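Local coordinates for protein putative aldehyde dehydrogenase (Burkholderia cenocepacia, PDB 4YWE) that probably oxidises aldehydes to carboxylic acids with NAD or NADP as electron acceptor, and binds calcium and magnesium ions in the crystal, at residues 19-24 with 51-56; 118-123 with 450-455; 159-164 with 191-196. All coordinates share one frame; numbering follows the deposited sequence.

Interaction 1 of 3, residues 19-24 with 51-56; sequences EWTLPA and IERAVA
R53 of helix 48-63 reaches across to the segment 19-24 with its guanidinium end, and that end makes the contact on the helix side. The contact is loose: methyl groups meet the charged guanidinium by van der Waals contact, and no hydrogen bond joins the segments. A24 brings its methyl over one face of the guanidinium, with CB 3.8 Å from R53 NH2. T21 meets the same group at its edge. Its methyl CG2 lies near the guanidinium plane, 4.2 Å from R53 NH1. T21 CG2 is anti to the backbone N and OG1 lies beside that N, which makes the methyl the branch that meets R53. R53 gets this far because its chain is extended from CG to NE, with chi2 at -180°. About 103 Å² is buried in all, and R53 itself remains exposed.

The segment 19-24 begins with strand 19-21, which pairs antiparallel with strand 14-16 as a small N-terminal hairpin. T21 is tied to H14 by backbone hydrogen bonding. The contact therefore lays the chain leaving this hairpin beside the first long helix of the protein. R53 also touches I16 on the partner strand.

Polar contact between the two segments is slight. L22 O is 4.5 Å from R53 NH1, approaches obliquely and is not hydrogen-bonded to it. The nearby polar tie comes from one residue before the helical segment. There D50 OD1 accepts a hydrogen bond from A24 N, while the A24 side chain touches P49. W20 meets F15 of strand 14-16, and its NE1 makes a weak hydrogen bond to E195 OE2 of helix 188-200.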
# COMPACT_ATOMS: atom_id res chain seq x y z
N GLU A 19 34.76 14.40 -10.72
CA GLU A 19 36.20 14.45 -10.94
C GLU A 19 36.97 14.21 -9.65
O GLU A 19 36.47 14.48 -8.56
CB GLU A 19 36.60 15.79 -11.55
CG GLU A 19 36.16 15.97 -13.00
CD GLU A 19 36.54 17.32 -13.56
OE1 GLU A 19 36.88 18.23 -12.77
OE2 GLU A 19 36.51 17.48 -14.80
N TRP A 20 38.18 13.69 -9.78
CA TRP A 20 39.04 13.47 -8.61
C TRP A 20 39.74 14.76 -8.23
O TRP A 20 40.50 15.33 -9.00
CB TRP A 20 40.05 12.36 -8.90
CG TRP A 20 39.40 11.03 -9.10
CD1 TRP A 20 39.25 10.36 -10.28
CD2 TRP A 20 38.79 10.21 -8.10
NE1 TRP A 20 38.59 9.17 -10.08
CE2 TRP A 20 38.30 9.06 -8.74
CE3 TRP A 20 38.61 10.34 -6.72
CZ2 TRP A 20 37.64 8.04 -8.06
CZ3 TRP A 20 37.96 9.32 -6.04
CH2 TRP A 20 37.48 8.19 -6.71
N THR A 21 39.46 15.23 -7.01
CA THR A 21 39.92 16.54 -6.57
C THR A 21 40.82 16.45 -5.35
O THR A 21 40.52 15.74 -4.39
CB THR A 21 38.72 17.46 -6.23
OG1 THR A 21 37.82 17.49 -7.35
CG2 THR A 21 39.19 18.87 -5.92
N LEU A 22 41.94 17.17 -5.39
CA LEU A 22 42.83 17.28 -4.25
C LEU A 22 42.12 17.95 -3.08
O LEU A 22 41.27 18.82 -3.29
CB LEU A 22 44.09 18.07 -4.62
CG LEU A 22 45.04 17.46 -5.65
CD1 LEU A 22 46.18 18.41 -5.95
CD2 LEU A 22 45.57 16.12 -5.15
N PRO A 23 42.46 17.55 -1.85
CA PRO A 23 41.90 18.22 -0.67
C PRO A 23 42.31 19.69 -0.63
O PRO A 23 43.39 20.04 -1.11
CB PRO A 23 42.51 17.45 0.50
CG PRO A 23 43.74 16.81 -0.06
CD PRO A 23 43.40 16.48 -1.48
N ALA A 24 41.45 20.54 -0.08
CA ALA A 24 41.69 21.98 -0.07
C ALA A 24 42.96 22.35 0.69
O ALA A 24 43.62 23.34 0.36
CB ALA A 24 40.50 22.71 0.53
N ILE A 51 33.94 19.55 2.01
CA ILE A 51 32.53 19.23 2.20
C ILE A 51 31.67 20.28 1.50
O ILE A 51 30.65 19.95 0.89
CB ILE A 51 32.18 19.14 3.70
CG1 ILE A 51 32.85 17.92 4.33
CG2 ILE A 51 30.68 19.08 3.91
CD1 ILE A 51 32.36 16.60 3.76
N GLU A 52 32.09 21.54 1.58
CA GLU A 52 31.37 22.64 0.94
C GLU A 52 31.24 22.41 -0.56
O GLU A 52 30.17 22.62 -1.14
CB GLU A 52 32.08 23.97 1.21
CG GLU A 52 31.47 25.16 0.49
CD GLU A 52 30.08 25.51 1.01
OE1 GLU A 52 29.83 25.31 2.22
OE2 GLU A 52 29.25 25.97 0.21
N ARG A 53 32.33 21.99 -1.20
CA ARG A 53 32.33 21.74 -2.63
C ARG A 53 31.48 20.52 -2.99
O ARG A 53 30.83 20.49 -4.03
CB ARG A 53 33.76 21.55 -3.14
CG ARG A 53 34.68 22.72 -2.85
CD ARG A 53 36.08 22.48 -3.38
NE ARG A 53 37.03 23.47 -2.88
CZ ARG A 53 38.33 23.46 -3.14
NH1 ARG A 53 38.85 22.52 -3.91
NH2 ARG A 53 39.12 24.41 -2.63
N ALA A 54 31.50 19.52 -2.11
CA ALA A 54 30.72 18.30 -2.32
C ALA A 54 29.23 18.59 -2.29
O ALA A 54 28.47 18.08 -3.11
CB ALA A 54 31.09 17.26 -1.28
N VAL A 55 28.81 19.40 -1.32
CA VAL A 55 27.40 19.76 -1.19
C VAL A 55 26.99 20.66 -2.35
O VAL A 55 25.89 20.52 -2.88
CB VAL A 55 27.12 20.44 0.17
CG1 VAL A 55 25.68 20.89 0.26
CG2 VAL A 55 27.46 19.49 1.31
N ALA A 56 27.88 21.56 -2.73
CA ALA A 56 27.64 22.44 -3.87
C ALA A 56 27.38 21.63 -5.14
O ALA A 56 26.44 21.90 -5.88
CB ALA A 56 28.82 23.38 -4.07

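Interaction 2 of 3, residues 118-123 with 450-455; sequences FEFYAG and GGVELP
F120 and E453 make the closest approach here. The ring atom F120 CE1 lies 3.6 Å from E453 CG, and CD1 is only slightly farther. The glutamate thus meets the phenylalanine with its aliphatic part. V452 packs nearer the root of the same side chain. Its CG1 is 3.9 Å from F120 CB, and the two side chains pass with opposite headings. F120 CG stands anti to the backbone N (chi1 179°), which carries the ring off the helix toward the loop. Within the helix, the F120 ring turns an edge to a face of the Y121 ring, with F120 CD2 3.8 Å above that plane. The tight part of the contact is F120 against V452 CG1 and E453 CG.

The looser, more polar side is E453 beyond CG. This residue is partly exposed, and a bend at chi2 (89°) turns its carboxylate away from the line of CB and CG. The carboxylate plane is 69° from the F120 ring plane. E453 OE2 forms a salt bridge with R116, one turn earlier on helix 104-124, so the loop has an ionic hold on that helix too.

In the tetramer, F120 also meets K127 of the third subunit in a cation-pi contact, and E453 packs on Y135 of the second subunit. In the chain, 450-455 follows strand 440-443 of one mixed sheet and precedes strand 463-464 of the other. The contact holds this linking loop against helix 104-124, which packs through F118 and Y121 on helix 160-174 of the probable Rossmann-type part.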
# COMPACT_ATOMS: atom_id res chain seq x y z
N PHE A 118 21.97 -2.45 -5.54
CA PHE A 118 21.75 -1.62 -6.71
C PHE A 118 20.72 -2.25 -7.65
O PHE A 118 19.91 -1.55 -8.25
CB PHE A 118 23.07 -1.37 -7.44
CG PHE A 118 24.01 -0.46 -6.70
CD1 PHE A 118 23.51 0.60 -5.96
CD2 PHE A 118 25.37 -0.67 -6.74
CE1 PHE A 118 24.37 1.44 -5.27
CE2 PHE A 118 26.24 0.17 -6.05
CZ PHE A 118 25.73 1.22 -5.31
N GLU A 119 20.76 -3.58 -7.77
CA GLU A 119 19.80 -4.30 -8.60
C GLU A 119 18.38 -4.15 -8.06
O GLU A 119 17.44 -3.90 -8.82
CB GLU A 119 20.17 -5.79 -8.67
CG GLU A 119 19.21 -6.62 -9.51
CD GLU A 119 19.51 -8.10 -9.43
OE1 GLU A 119 19.74 -8.61 -8.31
OE2 GLU A 119 19.51 -8.76 -10.49
N PHE A 120 18.23 -4.32 -6.75
CA PHE A 120 16.93 -4.25 -6.10
C PHE A 120 16.32 -2.86 -6.24
O PHE A 120 15.17 -2.72 -6.64
CB PHE A 120 17.05 -4.64 -4.62
CG PHE A 120 15.75 -4.58 -3.87
CD1 PHE A 120 14.85 -5.63 -3.94
CD2 PHE A 120 15.44 -3.49 -3.07
CE1 PHE A 120 13.65 -5.58 -3.24
CE2 PHE A 120 14.25 -3.43 -2.37
CZ PHE A 120 13.36 -4.48 -2.45
N TYR A 121 17.11 -1.84 -5.90
CA TYR A 121 16.61 -0.47 -5.90
C TYR A 121 16.40 0.06 -7.32
O TYR A 121 15.61 0.98 -7.53
CB TYR A 121 17.56 0.44 -5.12
CG TYR A 121 17.39 0.29 -3.62
CD1 TYR A 121 16.13 0.31 -3.04
CD2 TYR A 121 18.49 0.11 -2.79
CE1 TYR A 121 15.96 0.18 -1.68
CE2 TYR A 121 18.34 -0.03 -1.42
CZ TYR A 121 17.07 0.00 -0.88
OH TYR A 121 16.90 -0.14 0.48
N ALA A 122 17.09 -0.53 -8.28
CA ALA A 122 16.91 -0.17 -9.68
C ALA A 122 15.48 -0.44 -10.12
O ALA A 122 14.89 0.33 -10.87
CB ALA A 122 17.88 -0.93 -10.56
N GLY A 123 14.92 -1.54 -9.63
CA GLY A 123 13.56 -1.91 -9.96
C GLY A 123 12.51 -1.23 -9.10
O GLY A 123 11.33 -1.26 -9.42
N GLY A 450 21.50 -11.48 1.60
CA GLY A 450 22.16 -10.47 2.41
C GLY A 450 21.18 -9.63 3.19
O GLY A 450 21.56 -8.65 3.84
N GLY A 451 19.91 -10.02 3.14
CA GLY A 451 18.86 -9.27 3.81
C GLY A 451 18.64 -7.92 3.17
O GLY A 451 18.27 -6.96 3.83
N VAL A 452 18.87 -7.86 1.86
CA VAL A 452 18.72 -6.62 1.11
C VAL A 452 17.26 -6.17 1.12
O VAL A 452 16.96 -4.98 1.23
CB VAL A 452 19.24 -6.79 -0.34
CG1 VAL A 452 18.78 -5.65 -1.23
CG2 VAL A 452 20.76 -6.90 -0.34
N GLU A 453 16.35 -7.14 1.03
CA GLU A 453 14.92 -6.85 0.99
C GLU A 453 14.34 -6.64 2.38
O GLU A 453 13.19 -6.21 2.52
CB GLU A 453 14.17 -7.98 0.29
CG GLU A 453 14.65 -8.29 -1.12
CD GLU A 453 15.77 -9.32 -1.16
OE1 GLU A 453 16.54 -9.41 -0.18
OE2 GLU A 453 15.86 -10.06 -2.16
N LEU A 454 15.12 -6.93 3.41
CA LEU A 454 14.63 -6.88 4.79
C LEU A 454 14.96 -5.56 5.46
O LEU A 454 16.13 -5.26 5.70
CB LEU A 454 15.21 -8.04 5.60
CG LEU A 454 15.20 -9.42 4.94
CD1 LEU A 454 15.78 -10.46 5.89
CD2 LEU A 454 13.80 -9.80 4.51
N PRO A 455 13.93 -4.76 5.76
CA PRO A 455 14.11 -3.47 6.45
C PRO A 455 14.90 -3.64 7.75
O PRO A 455 14.56 -4.48 8.58
CB PRO A 455 12.68 -3.01 6.72
CG PRO A 455 11.89 -3.64 5.62
CD PRO A 455 12.51 -5.00 5.44

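Interaction 3 of 3, residues 159-164 with 191-196; sequences YPMQIF and LRVAEL
F164 and V193 both place the atoms that touch by setting a branch anti to the backbone N. In F164 this is CG (chi1 -178°), which sends the ring out toward the facing helix. In V193 it is CG1 (chi1 174°). The two side chains point in opposite directions and overlap near their ends, where F164 CE1 comes to rest 3.8 Å from V193 CG1. The methyl sits obliquely to the ring.

The second branch of V193 serves M161. V193 CG2 lies 4.4 Å from M161 CG, a looser apolar contact one helical turn before F164. V193 is therefore shared by two residues of the facing helix, one for each methyl. All three are buried, and no hydrogen bond joins the segments.

The two helices belong to successive beta-alpha-beta units of a Rossmann-type sheet, as expected for the coenzyme-binding part of an aldehyde dehydrogenase. Helix 160-174 connects strand 139-155 to the parallel strand 177-182. Helix 188-200 then leads to strand 207-209, also parallel. F164 and A194 both rest on I209 of that last strand. L114 of helix 104-124 touches both M161 and V193.

Y159 is the N-cap residue of helix 160-174, and its O accepts a hydrogen bond from I163 N at 3.0 Å. M161 N, in the first turn, is hydrogen-bonded to E96 OE2 of helix 89-100. That helix also carries D99, a calcium ligand, about 9 Å from M161 between side chains. On helix 188-200, R192 NE forms a salt bridge with E91.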
# COMPACT_ATOMS: atom_id res chain seq x y z
N TYR A 159 31.64 -2.54 7.13
CA TYR A 159 31.07 -2.97 5.85
C TYR A 159 30.95 -1.78 4.90
O TYR A 159 29.84 -1.31 4.65
CB TYR A 159 29.69 -3.61 6.05
CG TYR A 159 29.70 -4.90 6.85
CD1 TYR A 159 29.92 -6.12 6.23
CD2 TYR A 159 29.49 -4.88 8.22
CE1 TYR A 159 29.92 -7.30 6.96
CE2 TYR A 159 29.49 -6.05 8.96
CZ TYR A 159 29.71 -7.26 8.33
OH TYR A 159 29.71 -8.42 9.06
N PRO A 160 32.09 -1.30 4.37
CA PRO A 160 32.10 -0.14 3.48
C PRO A 160 31.16 -0.28 2.28
O PRO A 160 30.32 0.59 2.07
CB PRO A 160 33.56 -0.08 3.01
CG PRO A 160 34.32 -0.68 4.13
CD PRO A 160 33.45 -1.79 4.64
N MET A 161 31.29 -1.36 1.52
CA MET A 161 30.47 -1.55 0.33
C MET A 161 29.00 -1.82 0.65
O MET A 161 28.11 -1.24 0.02
CB MET A 161 31.02 -2.70 -0.52
CG MET A 161 32.23 -2.33 -1.36
SD MET A 161 32.69 -3.66 -2.49
CE MET A 161 33.06 -4.98 -1.33
N GLN A 162 28.75 -2.71 1.60
CA GLN A 162 27.38 -3.11 1.92
C GLN A 162 26.54 -1.95 2.42
O GLN A 162 25.40 -1.76 2.00
CB GLN A 162 27.37 -4.24 2.95
CG GLN A 162 27.79 -5.59 2.41
CD GLN A 162 26.88 -6.70 2.89
OE1 GLN A 162 25.66 -6.55 2.91
NE2 GLN A 162 27.47 -7.82 3.28
N ILE A 163 27.11 -1.16 3.32
CA ILE A 163 26.40 -0.04 3.92
C ILE A 163 26.29 1.11 2.92
O ILE A 163 25.28 1.83 2.90
CB ILE A 163 27.08 0.39 5.23
CG1 ILE A 163 27.04 -0.78 6.22
CG2 ILE A 163 26.40 1.61 5.83
CD1 ILE A 163 27.93 -0.61 7.42
N PHE A 164 27.31 1.28 2.09
CA PHE A 164 27.24 2.23 0.98
C PHE A 164 26.08 1.86 0.07
O PHE A 164 25.31 2.72 -0.35
CB PHE A 164 28.55 2.25 0.20
CG PHE A 164 28.58 3.24 -0.94
CD1 PHE A 164 28.16 2.87 -2.21
CD2 PHE A 164 29.04 4.53 -0.74
CE1 PHE A 164 28.19 3.78 -3.25
CE2 PHE A 164 29.08 5.44 -1.78
CZ PHE A 164 28.65 5.06 -3.04
N LEU A 191 35.54 4.34 -3.02
CA LEU A 191 36.11 5.21 -4.05
C LEU A 191 36.05 4.56 -5.43
O LEU A 191 35.79 5.23 -6.43
CB LEU A 191 37.55 5.57 -3.70
CG LEU A 191 37.77 6.31 -2.38
CD1 LEU A 191 39.25 6.44 -2.07
CD2 LEU A 191 37.11 7.68 -2.42
N ARG A 192 36.30 3.25 -5.48
CA ARG A 192 36.27 2.51 -6.74
C ARG A 192 34.84 2.36 -7.25
O ARG A 192 34.60 2.34 -8.45
CB ARG A 192 36.93 1.14 -6.56
CG ARG A 192 37.05 0.34 -7.85
CD ARG A 192 37.86 1.09 -8.89
NE ARG A 192 37.98 0.34 -10.14
CZ ARG A 192 37.19 0.52 -11.19
NH1 ARG A 192 36.22 1.42 -11.16
NH2 ARG A 192 37.37 -0.21 -12.29
N VAL A 193 33.90 2.25 -6.32
CA VAL A 193 32.49 2.11 -6.66
C VAL A 193 31.99 3.38 -7.34
O VAL A 193 31.18 3.32 -8.27
CB VAL A 193 31.64 1.78 -5.42
CG1 VAL A 193 30.16 1.79 -5.75
CG2 VAL A 193 32.06 0.43 -4.84
N ALA A 194 32.50 4.52 -6.89
CA ALA A 194 32.13 5.81 -7.46
C ALA A 194 32.51 5.89 -8.93
O ALA A 194 31.79 6.48 -9.73
CB ALA A 194 32.79 6.94 -6.68
N GLU A 195 33.65 5.30 -9.28
CA GLU A 195 34.10 5.26 -10.67
C GLU A 195 33.15 4.42 -11.51
O GLU A 195 32.82 4.79 -12.64
CB GLU A 195 35.52 4.69 -10.77
CG GLU A 195 36.60 5.67 -10.37
CD GLU A 195 37.99 5.15 -10.70
OE1 GLU A 195 38.10 4.01 -11.19
OE2 GLU A 195 38.97 5.89 -10.48
N LEU A 196 32.71 3.30 -10.95
CA LEU A 196 31.76 2.42 -11.63
C LEU A 196 30.44 3.14 -11.88
O LEU A 196 29.81 2.95 -12.91
CB LEU A 196 31.53 1.15 -10.81
CG LEU A 196 32.71 0.17 -10.76
CD1 LEU A 196 32.37 -1.05 -9.92
CD2 LEU A 196 33.12 -0.23 -12.16

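Overall arrangement
Interaction 1 is a surface contact, while interactions 2 and 3 are buried. Their chemistry follows this. Interaction 1 places methyl groups around an exposed guanidinium. Interaction 3 is wholly apolar between two helices of the Rossmann-type region. Interaction 2 mixes an aromatic core with a glutamate, and it alone is touched by other subunits. No helix or strand is shared between the three, but helix 104-124 of interaction 2 adjoins both helices of interaction 3: F118 CZ is 4.1 Å from F164 CE1, and F118 also reaches V193. Interactions 1 and 3 touch too, since W20 CH2 lies 3.4 Å from L191 O. Interactions 1 and 2 do not meet, and their centres are about 30 Å apart.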